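Long-range contacts in PRD-containing transcription regulator (Lactobacillus casei, PDB 3NUF), which is of unknown detailed function but, as a PRD-containing regulator, probably regulates transcription in response to signals from the sugar phosphotransferase system: residues P72-T77 and E101-Y106; A80-K85 and L108-E113; A7-P12 and L31-I36. All blocks are in the same frame, centred on the assembly; numbering follows the deposited sequence.

Interaction 1. Residues P72-T77 and E101-Y106. With EDO (1,2-ethanediol), chain C.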
loop_
_atom_site.group_PDB
_atom_site.type_symbol
_atom_site.label_atom_id
_atom_site.label_comp_id
_atom_site.label_asym_id
_atom_site.label_seq_id
_atom_site.Cartn_x
_atom_site.Cartn_y
_atom_site.Cartn_z
ATOM N N PRO A 72 5.744 -12.319 -5.319
ATOM C CA PRO A 72 7.011 -12.691 -4.629
ATOM C C PRO A 72 6.752 -13.763 -3.568
ATOM O O PRO A 72 5.826 -13.613 -2.759
ATOM C CB PRO A 72 7.461 -11.385 -3.979
ATOM C CG PRO A 72 6.857 -10.323 -4.938
ATOM C CD PRO A 72 5.531 -10.855 -5.312
ATOM N N ALA A 73 7.575 -14.807 -3.556
ATOM C CA ALA A 73 7.356 -15.916 -2.672
ATOM C C ALA A 73 7.150 -15.429 -1.265
ATOM O O ALA A 73 7.949 -14.616 -0.762
ATOM C CB ALA A 73 8.560 -16.864 -2.732
ATOM N N VAL A 74 6.184 -15.994 -0.562
ATOM C CA VAL A 74 5.829 -15.546 0.794
ATOM C C VAL A 74 5.368 -16.751 1.629
ATOM O O VAL A 74 4.791 -17.713 1.087
ATOM C CB VAL A 74 4.772 -14.430 0.753
ATOM C CG1 VAL A 74 3.467 -14.914 0.181
ATOM C CG2 VAL A 74 4.586 -13.787 2.097
ATOM N N ASP A 75 5.700 -16.727 2.903
ATOM C CA ASP A 75 5.278 -17.768 3.850
ATOM C C ASP A 75 4.280 -17.120 4.840
ATOM O O ASP A 75 4.679 -16.375 5.721
ATOM C CB ASP A 75 6.438 -18.368 4.620
ATOM C CG ASP A 75 5.994 -19.411 5.613
ATOM O OD1 ASP A 75 4.795 -19.604 5.885
ATOM O OD2 ASP A 75 6.936 -19.936 6.260
ATOM N N PRO A 76 2.989 -17.354 4.624
ATOM C CA PRO A 76 1.977 -16.686 5.462
ATOM C C PRO A 76 2.145 -16.895 6.948
ATOM O O PRO A 76 1.758 -15.998 7.724
ATOM C CB PRO A 76 0.659 -17.288 4.967
ATOM C CG PRO A 76 0.936 -17.601 3.533
ATOM C CD PRO A 76 2.369 -18.067 3.512
ATOM N N THR A 77 2.746 -18.008 7.383
ATOM C CA THR A 77 2.909 -18.238 8.809
ATOM C C THR A 77 3.773 -17.218 9.453
ATOM O O THR A 77 3.618 -16.965 10.646
ATOM C CB THR A 77 3.406 -19.625 9.164
ATOM O OG1 THR A 77 4.738 -19.799 8.689
ATOM C CG2 THR A 77 2.459 -20.647 8.622
ATOM N N GLU A 101 -2.695 -11.542 -6.619
ATOM C CA GLU A 101 -2.968 -12.641 -5.727
ATOM C C GLU A 101 -3.272 -12.181 -4.313
ATOM O O GLU A 101 -2.703 -11.195 -3.835
ATOM C CB GLU A 101 -1.776 -13.591 -5.688
ATOM C CG GLU A 101 -1.439 -14.147 -7.063
ATOM C CD GLU A 101 -2.564 -14.893 -7.773
ATOM O OE1 GLU A 101 -3.173 -15.743 -7.062
ATOM O OE2 GLU A 101 -2.795 -14.692 -9.005
ATOM N N VAL A 102 -4.171 -12.887 -3.646
ATOM C CA VAL A 102 -4.583 -12.527 -2.301
ATOM C C VAL A 102 -3.381 -12.295 -1.383
ATOM O O VAL A 102 -3.372 -11.354 -0.593
ATOM C CB VAL A 102 -5.542 -13.597 -1.673
ATOM C CG1 VAL A 102 -5.799 -13.349 -0.179
ATOM C CG2 VAL A 102 -6.868 -13.604 -2.437
ATOM N N ALA A 103 -2.408 -13.186 -1.450
ATOM C CA ALA A 103 -1.272 -13.160 -0.565
ATOM C C ALA A 103 -0.343 -11.973 -0.717
ATOM O O ALA A 103 0.553 -11.814 0.118
ATOM C CB ALA A 103 -0.501 -14.498 -0.678
ATOM N N GLU A 104 -0.532 -11.092 -1.681
ATOM C CA GLU A 104 0.108 -9.803 -1.713
ATOM C C GLU A 104 -0.189 -9.059 -0.398
ATOM O O GLU A 104 0.577 -8.162 -0.004
ATOM C CB GLU A 104 -0.365 -8.960 -2.859
ATOM C CG GLU A 104 0.024 -9.417 -4.243
ATOM C CD GLU A 104 1.405 -8.969 -4.735
ATOM O OE1 GLU A 104 2.084 -8.107 -4.097
ATOM O OE2 GLU A 104 1.789 -9.483 -5.814
ATOM N N LYS A 105 -1.286 -9.385 0.283
ATOM C CA LYS A 105 -1.618 -8.661 1.499
ATOM C C LYS A 105 -0.554 -8.777 2.571
ATOM O O LYS A 105 -0.479 -7.894 3.435
ATOM C CB LYS A 105 -2.980 -9.105 2.040
ATOM C CG LYS A 105 -3.028 -10.477 2.637
ATOM C CD LYS A 105 -4.432 -10.894 3.080
ATOM C CE LYS A 105 -4.479 -12.288 3.566
ATOM N NZ LYS A 105 -5.858 -12.701 4.104
ATOM N N TYR A 106 0.193 -9.867 2.620
ATOM C CA TYR A 106 1.109 -10.058 3.769
ATOM C C TYR A 106 2.207 -9.035 3.842
ATOM O O TYR A 106 2.359 -8.309 4.841
ATOM C CB TYR A 106 1.610 -11.506 3.786
ATOM C CG TYR A 106 0.523 -12.537 3.933
ATOM C CD1 TYR A 106 -0.275 -12.534 5.061
ATOM C CD2 TYR A 106 0.269 -13.497 2.945
ATOM C CE1 TYR A 106 -1.279 -13.451 5.180
ATOM C CE2 TYR A 106 -0.733 -14.401 3.062
ATOM C CZ TYR A 106 -1.526 -14.378 4.164
ATOM O OH TYR A 106 -2.565 -15.272 4.295
HETATM C C1 EDO C . 6.782 -22.354 7.545
HETATM O O1 EDO C . 5.537 -21.773 7.375
HETATM C C2 EDO C . 6.977 -23.239 6.371
HETATM O O2 EDO C . 6.934 -24.619 6.753
#
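Asp75 OD1, one residue before the Pro76 that packs on Tyr106, receives the backbone N-H of Thr77 (N to OD1 3.0 Å, 146°), arriving from above the carboxylate plane and closing an Asx turn. Thr77 OG1 and O1 of an ethanediol, probably from the crystallisation liquor, also lie beside this oxygen; the diol is pressed so close to the carboxylate that its bonding is doubtful. The turn leads into a short 3-10 segment that begins at Pro76, whose ring lies over one face of Tyr106. Pro76 CB stands 4.1 Å from the ring centroid, 29° off the normal, an off-centre CH-pi contact, while Pro76 CG reaches the Tyr106 CE2 corner at 3.6 Å. Lys105 CG covers the opposite face, so the phenol is clamped between the two. Within this all-helical PRD the loop joining helices 48-67 and 84-97 thus lies along the start of helix 104-115, which is entered through a type I turn, Glu101 to Glu104. Val74 forks over that entry: CG1, wedged between backbone N and carbonyl carbon (chi1 64°), meets Ala103 CB at 4.1 Å, and CG2 meets Tyr106 CB. At the far end Pro72 CD passes 4.0 Å from Glu104 OE2, an oxygen in a salt bridge with Arg64 NE of helix 48-67.

Interaction 2. Residues A80-K85 and L108-E113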
loop_
_atom_site.group_PDB
_atom_site.type_symbol
_atom_site.label_atom_id
_atom_site.label_comp_id
_atom_site.label_asym_id
_atom_site.label_seq_id
_atom_site.Cartn_x
_atom_site.Cartn_y
_atom_site.Cartn_z
ATOM N N ALA A 80 1.682 -14.408 11.255
ATOM C CA ALA A 80 0.667 -14.837 12.206
ATOM C C ALA A 80 0.391 -13.779 13.239
ATOM O O ALA A 80 -0.746 -13.698 13.696
ATOM C CB ALA A 80 1.183 -16.110 12.942
ATOM N N GLU A 81 1.371 -13.023 13.657
ATOM C CA GLU A 81 1.156 -12.019 14.708
ATOM C C GLU A 81 0.959 -10.574 14.239
ATOM O O GLU A 81 0.862 -9.646 15.031
ATOM C CB GLU A 81 2.231 -12.202 15.774
ATOM C CG GLU A 81 2.041 -13.605 16.549
ATOM C CD GLU A 81 0.660 -13.781 17.242
ATOM O OE1 GLU A 81 0.337 -12.925 18.103
ATOM O OE2 GLU A 81 -0.085 -14.764 16.934
ATOM N N VAL A 82 0.774 -10.391 12.940
ATOM C CA VAL A 82 0.334 -9.083 12.413
ATOM C C VAL A 82 -1.105 -8.814 12.809
ATOM O O VAL A 82 -1.938 -9.686 12.766
ATOM C CB VAL A 82 0.477 -9.035 10.876
ATOM C CG1 VAL A 82 -0.047 -7.729 10.346
ATOM C CG2 VAL A 82 1.910 -9.263 10.482
ATOM N N SER A 83 -1.411 -7.603 13.240
ATOM C CA SER A 83 -2.755 -7.314 13.675
ATOM C C SER A 83 -3.762 -7.501 12.562
ATOM O O SER A 83 -3.493 -7.225 11.379
ATOM C CB SER A 83 -2.860 -5.891 14.191
ATOM O OG SER A 83 -2.777 -4.865 13.178
ATOM N N GLN A 84 -4.959 -7.909 12.942
ATOM C CA GLN A 84 -6.004 -8.120 11.977
ATOM C C GLN A 84 -6.318 -6.847 11.200
ATOM O O GLN A 84 -6.638 -6.893 10.008
ATOM C CB GLN A 84 -7.263 -8.671 12.649
ATOM C CG GLN A 84 -8.219 -9.256 11.655
ATOM C CD GLN A 84 -7.647 -10.475 11.053
ATOM O OE1 GLN A 84 -7.278 -11.401 11.783
ATOM N NE2 GLN A 84 -7.522 -10.507 9.751
ATOM N N LYS A 85 -6.274 -5.700 11.862
ATOM C CA LYS A 85 -6.600 -4.408 11.247
ATOM C C LYS A 85 -5.633 -4.163 10.091
ATOM O O LYS A 85 -6.059 -3.795 8.976
ATOM C CB LYS A 85 -6.534 -3.312 12.274
ATOM C CG LYS A 85 -6.819 -1.949 11.730
ATOM C CD LYS A 85 -6.870 -0.954 12.929
ATOM C CE LYS A 85 -7.119 0.417 12.446
ATOM N NZ LYS A 85 -7.318 1.321 13.615
ATOM N N LEU A 108 2.361 -6.203 2.279
ATOM C CA LEU A 108 1.743 -4.872 2.418
ATOM C C LEU A 108 1.297 -4.602 3.847
ATOM O O LEU A 108 1.462 -3.480 4.349
ATOM C CB LEU A 108 0.593 -4.699 1.439
ATOM C CG LEU A 108 -0.170 -3.366 1.562
ATOM C CD1 LEU A 108 0.727 -2.159 1.316
ATOM C CD2 LEU A 108 -1.367 -3.347 0.608
ATOM N N SER A 109 0.820 -5.609 4.568
ATOM C CA SER A 109 0.376 -5.401 5.946
ATOM C C SER A 109 1.451 -4.848 6.860
ATOM O O SER A 109 1.122 -4.112 7.803
ATOM C CB SER A 109 -0.240 -6.695 6.497
ATOM O OG SER A 109 0.734 -7.629 6.886
ATOM N N ILE A 110 2.692 -5.172 6.591
ATOM C CA ILE A 110 3.772 -4.672 7.451
ATOM C C ILE A 110 3.899 -3.159 7.382
ATOM O O ILE A 110 4.271 -2.536 8.377
ATOM C CB ILE A 110 5.095 -5.367 7.070
ATOM C CG1 ILE A 110 4.977 -6.877 7.179
ATOM C CG2 ILE A 110 6.298 -4.864 7.910
ATOM C CD1 ILE A 110 4.434 -7.408 8.477
ATOM N N HIS A 111 3.587 -2.544 6.263
ATOM C CA HIS A 111 3.621 -1.102 6.149
ATOM C C HIS A 111 2.597 -0.499 7.086
ATOM O O HIS A 111 2.865 0.469 7.755
ATOM C CB HIS A 111 3.386 -0.698 4.718
ATOM C CG HIS A 111 4.465 -1.110 3.790
ATOM N ND1 HIS A 111 5.382 -0.227 3.277
ATOM C CD2 HIS A 111 4.729 -2.308 3.209
ATOM C CE1 HIS A 111 6.211 -0.880 2.479
ATOM N NE2 HIS A 111 5.848 -2.148 2.418
ATOM N N PHE A 112 1.382 -1.026 7.113
ATOM C CA PHE A 112 0.348 -0.542 8.016
ATOM C C PHE A 112 0.753 -0.831 9.462
ATOM O O PHE A 112 0.491 -0.004 10.345
ATOM C CB PHE A 112 -1.004 -1.214 7.728
ATOM C CG PHE A 112 -1.638 -0.803 6.456
ATOM C CD1 PHE A 112 -2.232 0.426 6.335
ATOM C CD2 PHE A 112 -1.719 -1.653 5.380
ATOM C CE1 PHE A 112 -2.839 0.820 5.141
ATOM C CE2 PHE A 112 -2.311 -1.271 4.183
ATOM C CZ PHE A 112 -2.820 -0.046 4.022
ATOM N N GLU A 113 1.338 -1.986 9.754
ATOM C CA GLU A 113 1.737 -2.337 11.106
ATOM C C GLU A 113 2.820 -1.364 11.605
ATOM O O GLU A 113 2.748 -0.886 12.763
ATOM C CB GLU A 113 2.201 -3.795 11.105
ATOM C CG GLU A 113 2.196 -4.513 12.459
ATOM C CD GLU A 113 0.822 -4.926 12.945
ATOM O OE1 GLU A 113 -0.211 -4.348 12.526
ATOM O OE2 GLU A 113 0.742 -5.805 13.854
#
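The carboxylate of Glu113 is the flat group here, and Ser83 grips both of its oxygens in different ways. The hydroxyl, Ser83 OG, donates to Glu113 OE1 at 2.7 Å on its syn lone pair. The backbone Ser83 N-H reaches Glu113 OE2 (2.9 Å, 161°) from above the carboxylate, 43° out of its plane. One bond on the syn lone pair of OE1 and one from above the plane on OE2 probably limit rotation about chi3. A bend at chi2 swings the carboxylate off the helix toward the serine. Glu113 OE1 has a second partner in Ser86 OG. Ser83 is the N-cap of helix 84-97, its side chain capping a backbone N of the first turn, so the glutamate lies by a helix start whose dipole would probably favour its charged form. Val82 packs beside this pair of bonds, against Glu113 and Ser109 of the helix. Its CG1, anti to the backbone N (chi1 177°), lies 3.5 Å from Ser109 OG and 3.9 Å from Glu113 CD; its CG2 meets Ile110 CD1 at 3.7 Å, the two side chains crossing at about a right angle. Ser109 OG is itself bonded to Tyr106 O, one turn back. Within the all-helical PRD the contact ties the start of helix 84-97 to the middle of helix 104-115: Val82 and Ser109 share Leu87, while Leu108 and His111 lean on helix 48-67 and Phe112 on helix 25-41.

Interaction 3. Residues A7-P12 and L31-I36. With EDO (1,2-ethanediol), chain G.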
loop_
_atom_site.group_PDB
_atom_site.type_symbol
_atom_site.label_atom_id
_atom_site.label_comp_id
_atom_site.label_asym_id
_atom_site.label_seq_id
_atom_site.Cartn_x
_atom_site.Cartn_y
_atom_site.Cartn_z
ATOM N N ALA A 7 -10.387 13.672 1.029
ATOM C CA ALA A 7 -9.266 14.570 1.323
ATOM C C ALA A 7 -8.474 14.977 0.067
ATOM O O ALA A 7 -8.376 14.213 -0.906
ATOM C CB ALA A 7 -8.339 13.921 2.362
ATOM N N ASN A 8 -7.918 16.196 0.087
ATOM C CA ASN A 8 -6.917 16.606 -0.902
ATOM C C ASN A 8 -5.580 16.091 -0.379
ATOM O O ASN A 8 -5.223 16.323 0.774
ATOM C CB ASN A 8 -6.879 18.141 -1.084
ATOM N N VAL A 9 -4.859 15.339 -1.195
ATOM C CA VAL A 9 -3.578 14.816 -0.730
ATOM C C VAL A 9 -2.433 15.519 -1.459
ATOM O O VAL A 9 -2.378 15.523 -2.697
ATOM C CB VAL A 9 -3.492 13.267 -0.919
ATOM C CG1 VAL A 9 -2.104 12.758 -0.509
ATOM C CG2 VAL A 9 -4.609 12.555 -0.121
ATOM N N GLU A 10 -1.494 16.051 -0.680
ATOM C CA GLU A 10 -0.301 16.697 -1.223
ATOM C C GLU A 10 0.954 15.889 -0.850
ATOM O O GLU A 10 1.454 15.969 0.272
ATOM C CB GLU A 10 -0.217 18.146 -0.722
ATOM C CG GLU A 10 -1.289 19.078 -1.354
ATOM C CD GLU A 10 -1.153 20.542 -0.927
ATOM O OE1 GLU A 10 -0.692 20.788 0.212
ATOM O OE2 GLU A 10 -1.509 21.443 -1.728
ATOM N N LEU A 11 1.483 15.164 -1.829
ATOM C CA LEU A 11 2.532 14.202 -1.592
ATOM C C LEU A 11 3.885 14.865 -1.473
ATOM O O LEU A 11 4.144 15.863 -2.131
ATOM C CB LEU A 11 2.509 13.213 -2.746
ATOM C CG LEU A 11 1.153 12.477 -2.905
ATOM C CD1 LEU A 11 1.217 11.636 -4.181
ATOM C CD2 LEU A 11 0.825 11.596 -1.675
ATOM N N PRO A 12 4.792 14.269 -0.689
ATOM C CA PRO A 12 6.151 14.800 -0.597
ATOM C C PRO A 12 6.900 14.719 -1.900
ATOM O O PRO A 12 6.645 13.855 -2.759
ATOM C CB PRO A 12 6.826 13.871 0.415
ATOM C CG PRO A 12 5.787 13.172 1.084
ATOM C CD PRO A 12 4.573 13.130 0.196
ATOM N N LEU A 31 -3.506 5.597 -6.617
ATOM C CA LEU A 31 -3.344 4.492 -5.637
ATOM C C LEU A 31 -2.733 5.003 -4.308
ATOM O O LEU A 31 -3.228 4.655 -3.237
ATOM C CB LEU A 31 -2.495 3.369 -6.251
ATOM C CG LEU A 31 -2.210 2.177 -5.344
ATOM C CD1 LEU A 31 -3.507 1.544 -4.847
ATOM C CD2 LEU A 31 -1.358 1.137 -6.094
ATOM N N VAL A 32 -1.636 5.760 -4.388
ATOM C CA VAL A 32 -1.075 6.332 -3.169
ATOM C C VAL A 32 -2.103 7.174 -2.424
ATOM O O VAL A 32 -2.260 7.059 -1.191
ATOM C CB VAL A 32 0.187 7.158 -3.513
ATOM C CG1 VAL A 32 0.700 7.891 -2.269
ATOM C CG2 VAL A 32 1.259 6.267 -4.016
ATOM N N ASN A 33 -2.816 8.055 -3.131
ATOM C CA ASN A 33 -3.846 8.831 -2.508
ATOM C C ASN A 33 -4.885 7.953 -1.800
ATOM O O ASN A 33 -5.321 8.223 -0.680
ATOM C CB ASN A 33 -4.599 9.676 -3.534
ATOM C CG ASN A 33 -3.803 10.824 -4.117
ATOM O OD1 ASN A 33 -2.771 11.181 -3.637
ATOM N ND2 ASN A 33 -4.348 11.401 -5.191
ATOM N N TYR A 34 -5.340 6.892 -2.510
ATOM C CA TYR A 34 -6.333 5.959 -1.968
ATOM C C TYR A 34 -5.848 5.325 -0.667
ATOM O O TYR A 34 -6.579 5.258 0.344
ATOM C CB TYR A 34 -6.690 4.895 -3.008
ATOM C CG TYR A 34 -7.483 3.731 -2.505
ATOM C CD1 TYR A 34 -8.858 3.782 -2.479
ATOM C CD2 TYR A 34 -6.868 2.566 -2.073
ATOM C CE1 TYR A 34 -9.589 2.713 -2.035
ATOM C CE2 TYR A 34 -7.602 1.511 -1.590
ATOM C CZ TYR A 34 -8.949 1.610 -1.596
ATOM O OH TYR A 34 -9.713 0.536 -1.142
ATOM N N VAL A 35 -4.610 4.855 -0.678
ATOM C CA VAL A 35 -4.053 4.195 0.516
ATOM C C VAL A 35 -3.927 5.172 1.709
ATOM O O VAL A 35 -4.265 4.826 2.851
ATOM C CB VAL A 35 -2.774 3.482 0.240
ATOM C CG1 VAL A 35 -2.192 2.882 1.521
ATOM C CG2 VAL A 35 -3.015 2.349 -0.763
ATOM N N ILE A 36 -3.476 6.390 1.435
ATOM C CA ILE A 36 -3.354 7.411 2.490
ATOM C C ILE A 36 -4.735 7.662 3.100
ATOM O O ILE A 36 -4.908 7.696 4.326
ATOM C CB ILE A 36 -2.750 8.698 1.937
ATOM C CG1 ILE A 36 -1.268 8.500 1.644
ATOM C CG2 ILE A 36 -2.954 9.837 2.947
ATOM C CD1 ILE A 36 -0.603 9.664 0.875
HETATM C C1 EDO G . -12.628 0.721 -2.098
HETATM O O1 EDO G . -12.000 0.586 -0.821
HETATM C C2 EDO G . -12.905 -0.662 -2.620
HETATM O O2 EDO G . -12.284 -0.820 -3.902
HETATM O O HOH W 1 -1.750 13.630 -4.515
#
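Val9 and Asn33 lie alongside each other, their side chains running in opposite directions, with Val9 CB 3.5 Å from Asn33 OD1. That amide oxygen also accepts a hydrogen bond from a water (2.8 Å to Asn33 OD1), which donates its other proton to the backbone oxygen, Val9 O, at 2.7 Å. One water thus joins the extended arm to the helix and satisfies a polar atom that otherwise borders methyl groups. Ile36 supplies the apolar meeting point: its CD1, at the end of an extended chain (chi2 171°), meets both Val9 CG1 at 3.7 Å and Leu11 CD2 at 3.5 Å, the two lying on one side of it. The same Leu11 methyl rests on Val32 CG1 at 3.8 Å, while Leu11 CD1 faces Asn33 OD1. An alanine in place of Leu11 removes both methyls, and would probably open a gap over Val32 and Ile36 and make the arm less firmly seated on the helix. Farther out, Leu11 also touches Lys16 and Ile19 of helix 13-21, and Val32 and Ile36 are backed by Thr55 and Leu51 of helix 48-67. On another side of helix 25-41, Tyr34 stacks on His96 of helix 84-97, and an ethanediol oxygen lies at the ring edge, in its plane. The arrangement is that of an N-terminal arm laid on a helix of the all-helical PRD: alternate residues, Val9 and Leu11, point onto helix 25-41 before Pro12 takes the N-cap position of helix 13-21.

Overall arrangement
Interactions 1 and 2 both use helix 104-115, with centres 12 Å apart; their segments alternate along the chain, 72-77 meeting the start of that helix and 80-85 its later part. Interaction 3 closes before either opens and lies on the opposite side of the chain's centre, its centre about 25 Å from that of interaction 1 and about 20 Å from that of interaction 2. It still touches interaction 2 through the interior, where Phe112 CZ packs on Val35 CG1 at 3.9 Å. Interactions 1 and 3 do not touch, their nearest atoms being about 10 Å apart. The ethanediols at interactions 1 and 3 are probably crystallisation additives and mark no established site.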